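Long-range contacts in peptidyl tryptophan dihydroxylase (Pseudomonas putida, PDB 7CTQ), which uses FAD to dihydroxylate a tryptophan side chain within a peptide, a step essential for making the tryptophylquinone cofactor of quinohemoprotein amine dehydrogenase: residues G143-P147 against R259-A263; A149-L153 against A246-E251; P6-G12 against D136-R142. All coordinates share one frame; numbering follows the deposited sequence.

Contact 1 (G143-P147 against R259-A263); sequences GRQAP and RVGDA. With FAD (flavin-adenine dinucleotide), chain C.
Gly-143 and Asp-262 bring the two loops together, their CA atoms 4.4 Å apart, each just where its chain enters a short 3-10 turn, and no strand pairing joins the backbones. The CB of Asp-262 packs on the CA of Gly-143 (3.6 Å) and the backbone N of Arg-144. The Asp-262 carboxylate is linked to Arg-144 through water rather than by a salt bridge: Asp-262 OD2 lies 4.1 Å from Arg-144 NE, the two flat groups are turned 77° against each other, and one water accepts a hydrogen bond from NE and donates one to OD2. The far end of Arg-144 is fixed instead by the carbonyl of Thr-245. A second water joins Arg-144 N, Asp-262 OD2 and FAD O2A, and a third ties Gly-143 N, Val-260 O and Ala-263 N to FAD O1P. On the other flank the methyls of Ala-146 and Ala-263 meet at 3.7 Å. Beside them Arg-259 bends at its third torsion (chi3 96°), which carries NE back to the carbonyl O of Ala-263 at 2.6 Å, while NH2 reaches Pro-147 O in a weak bond of 3.5 Å. A leucine in place of Arg-259 would probably leave the Ala-263 carbonyl without its strong donor and cut the polar tie to Pro-147. Asp-262 N donates to FAD O1P (3.0 Å, 158°). At both Gly-143 and Gly-261, where phi is positive, a CB would run into FAD oxygens. The Gly-261 and Asp-262 pair is consistent with the GD motif of flavoprotein monooxygenases, whose aspartate lies beside the ribityl chain and whose backbone holds the pyrophosphate.

Contact 2 (A149-L153 against A246-E251); sequences AADRL and AILAGE
Arg-152 and Leu-153 both turn their backbone amides to one carbonyl, that of Leu-248, and so form a classic beta bulge. Arg-152 N lies 2.8 Å from Leu-248 O, whereas Leu-153 N reaches the same oxygen only weakly, at 3.4 Å. The return bond, Leu-248 N to Leu-153 O at 2.9 Å, is nearly straight (171°). Before the bulge Gly-250 N donates to Ala-150 O at a short 2.6 Å but with a bent angle of 132°; a side chain at Gly-250 would run into that same oxygen.

The side chains that meet are mainly those gathered about Leu-248. Its CD2 touches both CG of Arg-152 (3.8 Å) and CD1 of Leu-153 (3.9 Å), and each of the two lies alongside Leu-248, pointing the same way as it does. Only the aliphatic root of Arg-152 takes part. With CG anti to the backbone N (chi1 -176°) and a bend at chi2, the arginine lays its first carbons along Leu-248 and sends its guanidinium on to a salt bridge with Glu-311. Asp-151 diverges from this group: its OD1 rests against CG2 of Ile-247 at 3.7 Å, and OD2 is held by Arg-154.

Further out, helix 299-327 packs over the two leucines, Phe-314 meeting both and Ile-310 adding to the cover of Leu-248. Strand 247-249 is also bonded along its other edge to Ala-264 and Ala-266, which makes it the middle strand of a small antiparallel sheet. The segments are thus joined by backbone bonds and leucine packing, while the charges of Asp-151 and Arg-152 are probably neutralised by partners beyond them.

Contact 3 (P6-G12 against D136-R142); sequences PRIVVLG and DFLVEAR. With FAD (flavin-adenine dinucleotide), chain C.
Val-10 and Val-139 sit side by side at the centre of two parallel strands, 8-11 and 137-140, whose axes come within 4.7 Å, with 18° between their directions. Regular bonds join the backbones here. Val-9 N to Phe-137 O and Leu-11 N to Val-139 O lie close to the line of the acceptor C=O bond, the second at 2.8 Å and 174°, and Val-139 N returns to Val-9 O. The packing is tight on both faces. On one, CG2 of Val-10 presses on CB of Val-139 (3.6 Å), and Ile-8 runs alongside CB of Phe-137. On the other, Leu-11 and Leu-138 cross at about a right angle, CD1 of Leu-138 fitting against CG of Leu-11 at 3.5 Å; CD1 of Leu-11 also reaches NH2 of Arg-142. Folding back at chi2 (63°), Glu-140 grips Arg-142 twice, by a salt bridge from OE1 to NH2 (2.8 Å) and by accepting a hydrogen bond from the Arg-142 backbone N on OE2. That second-shell clamp probably fixes the CD of Arg-142 against the adenine, 3.5 Å from FAD C6A, while Gly-12 CA approaches FAD O4B at 3.4 Å.

The opposite end is looser and nearer solvent. Asp-136 takes the Arg-7 amide on the anti lone pair of OD2 (3.1 Å), yet its carboxylate makes no salt bridge with the Arg-7 guanidinium, which leads away and finds a weak bond to Gln-134 O.

Gly-12 probably opens the GxGxxG turn of a Rossmann-type FAD fold. Strand 8-11 is flanked by strand 31-35 and strand 137-140 by strand 257-259; helix 285-294 lies on the Ile-8, Phe-137 and Val-139 face, and Ile-125 of strand 123-127 meets Val-9, Leu-11 and Leu-138.

How the contacts relate
From the N terminus, strand 8-11 waits more than 120 residues for its partner 137-140, and contact 3 closes that first large loop in the sheet of the FAD fold. The chain then runs straight into 143-147, where contact 1 opens a second loop that ends at 259-263. Contact 2, between 149-153 and 246-251, nests within this loop and encloses most of the strand-rich excursion. Contacts 3 and 1 follow in series, yet a probable hydrogen bond from Val-260 N to Glu-140 O joins them, and both touch FAD. Contact 1 also packs on contact 2 through Arg-259 and Ala-249, so it bridges the large sheet and the small antiparallel one.

Contact 1 (G143-P147 against R259-A263)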
loop_
_atom_site.group_PDB
_atom_site.type_symbol
_atom_site.label_atom_id
_atom_site.label_comp_id
_atom_site.label_asym_id
_atom_site.label_seq_id
_atom_site.Cartn_x
_atom_site.Cartn_y
_atom_site.Cartn_z
ATOM N N GLY A 143 4.942 5.153 7.877
ATOM C CA GLY A 143 3.537 4.825 7.771
ATOM C C GLY A 143 2.650 6.043 7.951
ATOM O O GLY A 143 3.028 7.180 7.647
ATOM N N ARG A 144 1.434 5.794 8.449
ATOM C CA ARG A 144 0.532 6.898 8.762
ATOM C C ARG A 144 1.077 7.800 9.873
ATOM O O ARG A 144 0.616 8.943 10.004
ATOM C CB ARG A 144 -0.853 6.349 9.128
ATOM C CG ARG A 144 -1.574 5.678 7.952
ATOM C CD ARG A 144 -3.003 5.291 8.316
ATOM N NE ARG A 144 -3.800 4.720 7.223
ATOM C CZ ARG A 144 -4.734 5.386 6.539
ATOM N NH1 ARG A 144 -5.431 4.783 5.582
ATOM N NH2 ARG A 144 -4.967 6.662 6.805
ATOM N N GLN A 145 2.041 7.349 10.641
ATOM C CA GLN A 145 2.653 8.226 11.645
ATOM C C GLN A 145 3.637 9.204 11.025
ATOM O O GLN A 145 4.322 9.900 11.777
ATOM C CB GLN A 145 3.334 7.396 12.772
ATOM C CG GLN A 145 2.497 6.251 13.275
ATOM C CD GLN A 145 3.226 5.377 14.295
ATOM O OE1 GLN A 145 3.895 5.875 15.200
ATOM N NE2 GLN A 145 3.130 4.072 14.121
ATOM N N ALA A 146 3.710 9.235 9.717
ATOM C CA ALA A 146 4.568 10.185 9.034
ATOM C C ALA A 146 4.108 11.612 9.325
ATOM O O ALA A 146 2.919 11.855 9.546
ATOM C CB ALA A 146 4.558 9.942 7.523
ATOM N N PRO A 147 5.032 12.571 9.329
ATOM C CA PRO A 147 4.652 13.970 9.564
ATOM C C PRO A 147 3.601 14.443 8.573
ATOM O O PRO A 147 3.702 14.199 7.367
ATOM C CB PRO A 147 5.972 14.729 9.391
ATOM C CG PRO A 147 6.903 13.762 8.725
ATOM C CD PRO A 147 6.488 12.421 9.212
ATOM N N ARG A 259 9.287 9.298 0.129
ATOM C CA ARG A 259 8.298 8.628 0.954
ATOM C C ARG A 259 7.872 7.316 0.302
ATOM O O ARG A 259 7.666 7.249 -0.915
ATOM C CB ARG A 259 7.073 9.523 1.181
ATOM C CG ARG A 259 7.249 10.512 2.325
ATOM C CD ARG A 259 6.280 11.667 2.239
ATOM N NE ARG A 259 5.093 11.440 3.053
ATOM C CZ ARG A 259 4.840 12.067 4.196
ATOM N NH1 ARG A 259 5.692 12.960 4.670
ATOM N NH2 ARG A 259 3.728 11.801 4.862
ATOM N N VAL A 260 7.720 6.278 1.127
ATOM C CA VAL A 260 7.263 4.972 0.676
ATOM C C VAL A 260 6.178 4.478 1.613
ATOM O O VAL A 260 6.033 4.948 2.745
ATOM C CB VAL A 260 8.400 3.931 0.584
ATOM C CG1 VAL A 260 9.401 4.341 -0.478
ATOM C CG2 VAL A 260 9.085 3.744 1.945
ATOM N N GLY A 261 5.395 3.524 1.114
ATOM C CA GLY A 261 4.377 2.926 1.958
ATOM C C GLY A 261 3.230 3.872 2.270
ATOM O O GLY A 261 2.877 4.757 1.481
ATOM N N ASP A 262 2.637 3.663 3.454
ATOM C CA ASP A 262 1.526 4.493 3.923
ATOM C C ASP A 262 1.891 5.973 3.975
ATOM O O ASP A 262 1.018 6.838 3.819
ATOM C CB ASP A 262 1.080 4.029 5.315
ATOM C CG ASP A 262 0.063 2.903 5.275
ATOM O OD1 ASP A 262 -0.196 2.368 4.174
ATOM O OD2 ASP A 262 -0.477 2.553 6.356
ATOM N N ALA A 263 3.164 6.285 4.225
ATOM C CA ALA A 263 3.610 7.668 4.158
ATOM C C ALA A 263 3.438 8.260 2.767
ATOM O O ALA A 263 3.368 9.486 2.631
ATOM C CB ALA A 263 5.070 7.774 4.562
HETATM P PA FAD C . 3.918 0.731 9.054
HETATM O O1A FAD C . 3.653 -0.714 8.896
HETATM O O2A FAD C . 2.868 1.449 9.891
HETATM O O5B FAD C . 5.383 0.923 9.562
HETATM C C5B FAD C . 5.810 2.150 10.185
HETATM C C4B FAD C . 6.879 1.777 11.177
HETATM O O4B FAD C . 7.511 2.983 11.667
HETATM C C3B FAD C . 6.403 1.004 12.412
HETATM O O3B FAD C . 7.358 0.007 12.766
HETATM C C2B FAD C . 6.266 2.103 13.474
HETATM O O2B FAD C . 6.479 1.632 14.804
HETATM C C1B FAD C . 7.415 3.028 13.075
HETATM N N9A FAD C . 7.321 4.418 13.498
HETATM C C8A FAD C . 6.222 5.227 13.559
HETATM N N7A FAD C . 6.464 6.447 13.975
HETATM C C5A FAD C . 7.821 6.425 14.237
HETATM C C6A FAD C . 8.713 7.400 14.731
HETATM N N6A FAD C . 8.351 8.639 15.059
HETATM N N1A FAD C . 10.020 7.058 14.872
HETATM C C2A FAD C . 10.394 5.817 14.546
HETATM N N3A FAD C . 9.638 4.819 14.075
HETATM C C4A FAD C . 8.360 5.186 13.940
HETATM N N1 FAD C . -3.169 -4.260 5.873
HETATM C C2 FAD C . -3.349 -5.587 5.602
HETATM O O2 FAD C . -2.614 -6.195 4.822
HETATM N N3 FAD C . -4.369 -6.281 6.218
HETATM C C4 FAD C . -5.272 -5.762 7.124
HETATM O O4 FAD C . -6.135 -6.484 7.620
HETATM C C4X FAD C . -5.077 -4.353 7.407
HETATM N N5 FAD C . -5.894 -3.778 8.250
HETATM C C5X FAD C . -5.710 -2.432 8.520
HETATM C C6 FAD C . -6.577 -1.800 9.412
HETATM C C7 FAD C . -6.445 -0.446 9.704
HETATM C C7M FAD C . -7.396 0.203 10.674
HETATM C C8 FAD C . -5.425 0.298 9.088
HETATM C C8M FAD C . -5.247 1.762 9.389
HETATM C C9 FAD C . -4.555 -0.330 8.203
HETATM C C9A FAD C . -4.694 -1.681 7.910
HETATM N N10 FAD C . -3.823 -2.344 7.021
HETATM C C10 FAD C . -3.998 -3.683 6.732
HETATM C "C1'" FAD C . -2.774 -1.599 6.322
HETATM C "C2'" FAD C . -1.371 -1.846 6.852
HETATM O "O2'" FAD C . -1.313 -1.683 8.269
HETATM C "C3'" FAD C . -0.428 -0.851 6.178
HETATM O "O3'" FAD C . -0.710 -0.868 4.783
HETATM C "C4'" FAD C . 1.062 -1.117 6.365
HETATM O "O4'" FAD C . 1.357 -1.503 7.710
HETATM C "C5'" FAD C . 1.875 0.095 5.977
HETATM O "O5'" FAD C . 3.264 -0.267 5.979
HETATM P P FAD C . 4.369 0.795 6.258
HETATM O O1P FAD C . 4.236 1.874 5.172
HETATM O O2P FAD C . 5.702 0.145 6.396
HETATM O O3P FAD C . 3.915 1.441 7.635
HETATM O O HOH W 1 5.414 4.293 5.186
HETATM O O HOH W 2 -3.047 2.014 6.395
HETATM O O HOH W 3 0.985 3.140 8.701
#

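Contact 2 (A149-L153 against A246-E251)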
loop_
_atom_site.group_PDB
_atom_site.type_symbol
_atom_site.label_atom_id
_atom_site.label_comp_id
_atom_site.label_asym_id
_atom_site.label_seq_id
_atom_site.Cartn_x
_atom_site.Cartn_y
_atom_site.Cartn_z
ATOM N N ALA A 149 1.868 16.198 5.975
ATOM C CA ALA A 149 2.015 17.114 4.857
ATOM C C ALA A 149 0.647 17.373 4.236
ATOM O O ALA A 149 -0.352 16.747 4.594
ATOM C CB ALA A 149 2.984 16.541 3.819
ATOM N N ALA A 150 0.602 18.313 3.295
ATOM C CA ALA A 150 -0.629 18.490 2.536
ATOM C C ALA A 150 -0.940 17.215 1.760
ATOM O O ALA A 150 -0.052 16.415 1.452
ATOM C CB ALA A 150 -0.525 19.684 1.582
ATOM N N ASP A 151 -2.219 17.010 1.473
ATOM C CA ASP A 151 -2.668 15.856 0.710
ATOM C C ASP A 151 -2.832 16.230 -0.756
ATOM O O ASP A 151 -3.305 17.326 -1.079
ATOM C CB ASP A 151 -3.995 15.325 1.252
ATOM C CG ASP A 151 -3.944 15.032 2.741
ATOM O OD1 ASP A 151 -2.835 14.768 3.272
ATOM O OD2 ASP A 151 -5.022 15.060 3.364
ATOM N N ARG A 152 -2.420 15.316 -1.640
ATOM C CA ARG A 152 -2.782 15.416 -3.051
ATOM C C ARG A 152 -4.234 15.008 -3.277
ATOM O O ARG A 152 -4.951 15.655 -4.045
ATOM C CB ARG A 152 -1.855 14.550 -3.890
ATOM C CG ARG A 152 -2.093 14.653 -5.374
ATOM C CD ARG A 152 -0.767 14.640 -6.111
ATOM N NE ARG A 152 -0.913 14.933 -7.542
ATOM C CZ ARG A 152 -0.825 16.146 -8.083
ATOM N NH1 ARG A 152 -0.589 17.213 -7.327
ATOM N NH2 ARG A 152 -0.978 16.290 -9.391
ATOM N N LEU A 153 -4.676 13.936 -2.624
ATOM C CA LEU A 153 -6.074 13.524 -2.626
ATOM C C LEU A 153 -6.436 12.991 -1.252
ATOM O O LEU A 153 -5.594 12.412 -0.558
ATOM C CB LEU A 153 -6.354 12.425 -3.648
ATOM C CG LEU A 153 -6.250 12.860 -5.096
ATOM C CD1 LEU A 153 -6.161 11.620 -5.967
ATOM C CD2 LEU A 153 -7.462 13.716 -5.437
ATOM N N ALA A 246 -8.587 7.339 3.171
ATOM C CA ALA A 246 -7.741 7.211 1.986
ATOM C C ALA A 246 -6.977 8.515 1.747
ATOM O O ALA A 246 -7.588 9.570 1.563
ATOM C CB ALA A 246 -8.599 6.851 0.771
ATOM N N ILE A 247 -5.646 8.448 1.747
ATOM C CA ILE A 247 -4.796 9.632 1.662
ATOM C C ILE A 247 -3.683 9.400 0.645
ATOM O O ILE A 247 -2.907 8.443 0.769
ATOM C CB ILE A 247 -4.184 9.997 3.024
ATOM C CG1 ILE A 247 -5.292 10.365 4.019
ATOM C CG2 ILE A 247 -3.154 11.116 2.850
ATOM C CD1 ILE A 247 -4.826 10.383 5.485
ATOM N N LEU A 248 -3.574 10.297 -0.331
ATOM C CA LEU A 248 -2.413 10.357 -1.199
ATOM C C LEU A 248 -1.587 11.564 -0.780
ATOM O O LEU A 248 -2.112 12.678 -0.721
ATOM C CB LEU A 248 -2.839 10.463 -2.669
ATOM C CG LEU A 248 -1.769 10.614 -3.749
ATOM C CD1 LEU A 248 -0.848 9.406 -3.859
ATOM C CD2 LEU A 248 -2.481 10.894 -5.094
ATOM N N ALA A 249 -0.305 11.343 -0.492
ATOM C CA ALA A 249 0.534 12.403 0.058
ATOM C C ALA A 249 0.774 13.523 -0.950
ATOM O O ALA A 249 1.020 13.274 -2.131
ATOM C CB ALA A 249 1.873 11.829 0.512
ATOM N N GLY A 250 0.755 14.766 -0.459
ATOM C CA GLY A 250 1.001 15.905 -1.333
ATOM C C GLY A 250 2.357 15.851 -2.013
ATOM O O GLY A 250 2.462 16.052 -3.226
ATOM N N GLU A 251 3.414 15.584 -1.239
ATOM C CA GLU A 251 4.771 15.429 -1.755
ATOM C C GLU A 251 5.285 14.054 -1.358
ATOM O O GLU A 251 5.118 13.643 -0.209
ATOM C CB GLU A 251 5.709 16.505 -1.198
ATOM C CG GLU A 251 5.301 17.921 -1.529
ATOM C CD GLU A 251 5.039 18.104 -3.008
ATOM O OE1 GLU A 251 5.884 17.649 -3.813
ATOM O OE2 GLU A 251 3.988 18.691 -3.360
#

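Contact 3 (P6-G12 against D136-R142)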
loop_
_atom_site.group_PDB
_atom_site.type_symbol
_atom_site.label_atom_id
_atom_site.label_comp_id
_atom_site.label_asym_id
_atom_site.label_seq_id
_atom_site.Cartn_x
_atom_site.Cartn_y
_atom_site.Cartn_z
ATOM N N PRO A 6 27.286 7.324 -0.161
ATOM C CA PRO A 6 26.225 8.117 0.476
ATOM C C PRO A 6 25.672 7.433 1.713
ATOM O O PRO A 6 25.549 6.208 1.768
ATOM C CB PRO A 6 25.163 8.226 -0.622
ATOM C CG PRO A 6 25.363 6.977 -1.439
ATOM C CD PRO A 6 26.839 6.696 -1.418
ATOM N N ARG A 7 25.329 8.247 2.708
ATOM C CA ARG A 7 24.715 7.767 3.942
ATOM C C ARG A 7 23.203 7.722 3.753
ATOM O O ARG A 7 22.544 8.766 3.742
ATOM C CB ARG A 7 25.084 8.685 5.106
ATOM C CG ARG A 7 26.311 8.251 5.884
ATOM C CD ARG A 7 26.256 8.729 7.333
ATOM N NE ARG A 7 25.062 8.268 8.042
ATOM C CZ ARG A 7 25.072 7.375 9.030
ATOM N NH1 ARG A 7 26.219 6.836 9.425
ATOM N NH2 ARG A 7 23.936 7.017 9.621
ATOM N N ILE A 8 22.644 6.523 3.611
ATOM C CA ILE A 8 21.203 6.357 3.426
ATOM C C ILE A 8 20.592 5.897 4.738
ATOM O O ILE A 8 20.941 4.827 5.255
ATOM C CB ILE A 8 20.874 5.355 2.308
ATOM C CG1 ILE A 8 21.467 5.806 0.968
ATOM C CG2 ILE A 8 19.364 5.188 2.216
ATOM C CD1 ILE A 8 21.516 4.716 -0.078
ATOM N N VAL A 9 19.653 6.678 5.267
ATOM C CA VAL A 9 18.940 6.318 6.486
ATOM C C VAL A 9 17.458 6.203 6.166
ATOM O O VAL A 9 16.870 7.119 5.574
ATOM C CB VAL A 9 19.170 7.338 7.615
ATOM C CG1 VAL A 9 18.440 6.885 8.865
ATOM C CG2 VAL A 9 20.671 7.535 7.875
ATOM N N VAL A 10 16.860 5.082 6.570
ATOM C CA VAL A 10 15.432 4.814 6.439
ATOM C C VAL A 10 14.784 4.982 7.810
ATOM O O VAL A 10 15.232 4.376 8.792
ATOM C CB VAL A 10 15.180 3.394 5.899
ATOM C CG1 VAL A 10 13.677 3.068 5.900
ATOM C CG2 VAL A 10 15.797 3.212 4.499
ATOM N N LEU A 11 13.717 5.780 7.877
ATOM C CA LEU A 11 12.944 5.967 9.103
ATOM C C LEU A 11 11.714 5.077 9.069
ATOM O O LEU A 11 10.826 5.273 8.230
ATOM C CB LEU A 11 12.517 7.423 9.284
ATOM C CG LEU A 11 13.553 8.483 8.940
ATOM C CD1 LEU A 11 12.991 9.879 9.174
ATOM C CD2 LEU A 11 14.823 8.262 9.752
ATOM N N GLY A 12 11.653 4.116 9.987
ATOM C CA GLY A 12 10.513 3.222 10.081
ATOM C C GLY A 12 10.789 1.852 9.494
ATOM O O GLY A 12 11.326 1.734 8.382
ATOM N N ASP A 136 22.733 11.538 4.188
ATOM C CA ASP A 136 22.789 12.172 2.878
ATOM C C ASP A 136 21.502 11.946 2.098
ATOM O O ASP A 136 21.141 12.778 1.254
ATOM C CB ASP A 136 23.975 11.641 2.076
ATOM C CG ASP A 136 25.308 12.099 2.638
ATOM O OD1 ASP A 136 25.547 13.328 2.696
ATOM O OD2 ASP A 136 26.106 11.222 3.034
ATOM N N PHE A 137 20.818 10.828 2.364
ATOM C CA PHE A 137 19.532 10.502 1.755
ATOM C C PHE A 137 18.606 9.885 2.792
ATOM O O PHE A 137 18.992 8.952 3.506
ATOM C CB PHE A 137 19.677 9.538 0.570
ATOM C CG PHE A 137 18.455 9.498 -0.313
ATOM C CD1 PHE A 137 17.328 8.779 0.068
ATOM C CD2 PHE A 137 18.423 10.219 -1.499
ATOM C CE1 PHE A 137 16.189 8.763 -0.742
ATOM C CE2 PHE A 137 17.291 10.208 -2.314
ATOM C CZ PHE A 137 16.178 9.487 -1.932
ATOM N N LEU A 138 17.373 10.379 2.839
ATOM C CA LEU A 138 16.381 9.949 3.811
ATOM C C LEU A 138 15.224 9.226 3.122
ATOM O O LEU A 138 14.602 9.773 2.207
ATOM C CB LEU A 138 15.857 11.158 4.589
ATOM C CG LEU A 138 14.908 10.843 5.743
ATOM C CD1 LEU A 138 15.735 10.373 6.908
ATOM C CD2 LEU A 138 14.086 12.070 6.118
ATOM N N VAL A 139 14.919 8.009 3.573
ATOM C CA VAL A 139 13.688 7.320 3.193
ATOM C C VAL A 139 12.685 7.484 4.329
ATOM O O VAL A 139 12.911 6.995 5.441
ATOM C CB VAL A 139 13.931 5.833 2.892
ATOM C CG1 VAL A 139 12.633 5.156 2.469
ATOM C CG2 VAL A 139 15.027 5.650 1.850
ATOM N N GLU A 140 11.568 8.154 4.049
ATOM C CA GLU A 140 10.492 8.328 5.022
ATOM C C GLU A 140 9.518 7.167 4.883
ATOM O O GLU A 140 8.813 7.045 3.873
ATOM C CB GLU A 140 9.778 9.659 4.814
ATOM C CG GLU A 140 8.510 9.770 5.618
ATOM C CD GLU A 140 8.804 9.732 7.090
ATOM O OE1 GLU A 140 9.344 10.738 7.592
ATOM O OE2 GLU A 140 8.510 8.707 7.738
ATOM N N ALA A 141 9.480 6.315 5.898
ATOM C CA ALA A 141 8.709 5.087 5.846
ATOM C C ALA A 141 8.021 4.838 7.174
ATOM O O ALA A 141 7.854 3.690 7.600
ATOM C CB ALA A 141 9.596 3.901 5.472
ATOM N N ARG A 142 7.604 5.904 7.853
ATOM C CA ARG A 142 6.949 5.745 9.146
ATOM C C ARG A 142 5.445 5.572 9.039
ATOM O O ARG A 142 4.736 5.819 10.020
ATOM C CB ARG A 142 7.276 6.918 10.067
ATOM C CG ARG A 142 8.754 7.044 10.391
ATOM C CD ARG A 142 8.981 8.191 11.337
ATOM N NE ARG A 142 9.562 9.328 10.638
ATOM C CZ ARG A 142 9.261 10.592 10.907
ATOM N NH1 ARG A 142 8.393 10.869 11.875
ATOM N NH2 ARG A 142 9.834 11.572 10.214
HETATM P PA FAD C . 3.918 0.731 9.054
HETATM O O1A FAD C . 3.653 -0.714 8.896
HETATM O O2A FAD C . 2.868 1.449 9.891
HETATM O O5B FAD C . 5.383 0.923 9.562
HETATM C C5B FAD C . 5.810 2.150 10.185
HETATM C C4B FAD C . 6.879 1.777 11.177
HETATM O O4B FAD C . 7.511 2.983 11.667
HETATM C C3B FAD C . 6.403 1.004 12.412
HETATM O O3B FAD C . 7.358 0.007 12.766
HETATM C C2B FAD C . 6.266 2.103 13.474
HETATM O O2B FAD C . 6.479 1.632 14.804
HETATM C C1B FAD C . 7.415 3.028 13.075
HETATM N N9A FAD C . 7.321 4.418 13.498
HETATM C C8A FAD C . 6.222 5.227 13.559
HETATM N N7A FAD C . 6.464 6.447 13.975
HETATM C C5A FAD C . 7.821 6.425 14.237
HETATM C C6A FAD C . 8.713 7.400 14.731
HETATM N N6A FAD C . 8.351 8.639 15.059
HETATM N N1A FAD C . 10.020 7.058 14.872
HETATM C C2A FAD C . 10.394 5.817 14.546
HETATM N N3A FAD C . 9.638 4.819 14.075
HETATM C C4A FAD C . 8.360 5.186 13.940
HETATM N N1 FAD C . -3.169 -4.260 5.873
HETATM C C2 FAD C . -3.349 -5.587 5.602
HETATM O O2 FAD C . -2.614 -6.195 4.822
HETATM N N3 FAD C . -4.369 -6.281 6.218
HETATM C C4 FAD C . -5.272 -5.762 7.124
HETATM O O4 FAD C . -6.135 -6.484 7.620
HETATM C C4X FAD C . -5.077 -4.353 7.407
HETATM N N5 FAD C . -5.894 -3.778 8.250
HETATM C C5X FAD C . -5.710 -2.432 8.520
HETATM C C6 FAD C . -6.577 -1.800 9.412
HETATM C C7 FAD C . -6.445 -0.446 9.704
HETATM C C7M FAD C . -7.396 0.203 10.674
HETATM C C8 FAD C . -5.425 0.298 9.088
HETATM C C8M FAD C . -5.247 1.762 9.389
HETATM C C9 FAD C . -4.555 -0.330 8.203
HETATM C C9A FAD C . -4.694 -1.681 7.910
HETATM N N10 FAD C . -3.823 -2.344 7.021
HETATM C C10 FAD C . -3.998 -3.683 6.732
HETATM C "C1'" FAD C . -2.774 -1.599 6.322
HETATM C "C2'" FAD C . -1.371 -1.846 6.852
HETATM O "O2'" FAD C . -1.313 -1.683 8.269
HETATM C "C3'" FAD C . -0.428 -0.851 6.178
HETATM O "O3'" FAD C . -0.710 -0.868 4.783
HETATM C "C4'" FAD C . 1.062 -1.117 6.365
HETATM O "O4'" FAD C . 1.357 -1.503 7.710
HETATM C "C5'" FAD C . 1.875 0.095 5.977
HETATM O "O5'" FAD C . 3.264 -0.267 5.979
HETATM P P FAD C . 4.369 0.795 6.258
HETATM O O1P FAD C . 4.236 1.874 5.172
HETATM O O2P FAD C . 5.702 0.145 6.396
HETATM O O3P FAD C . 3.915 1.441 7.635
#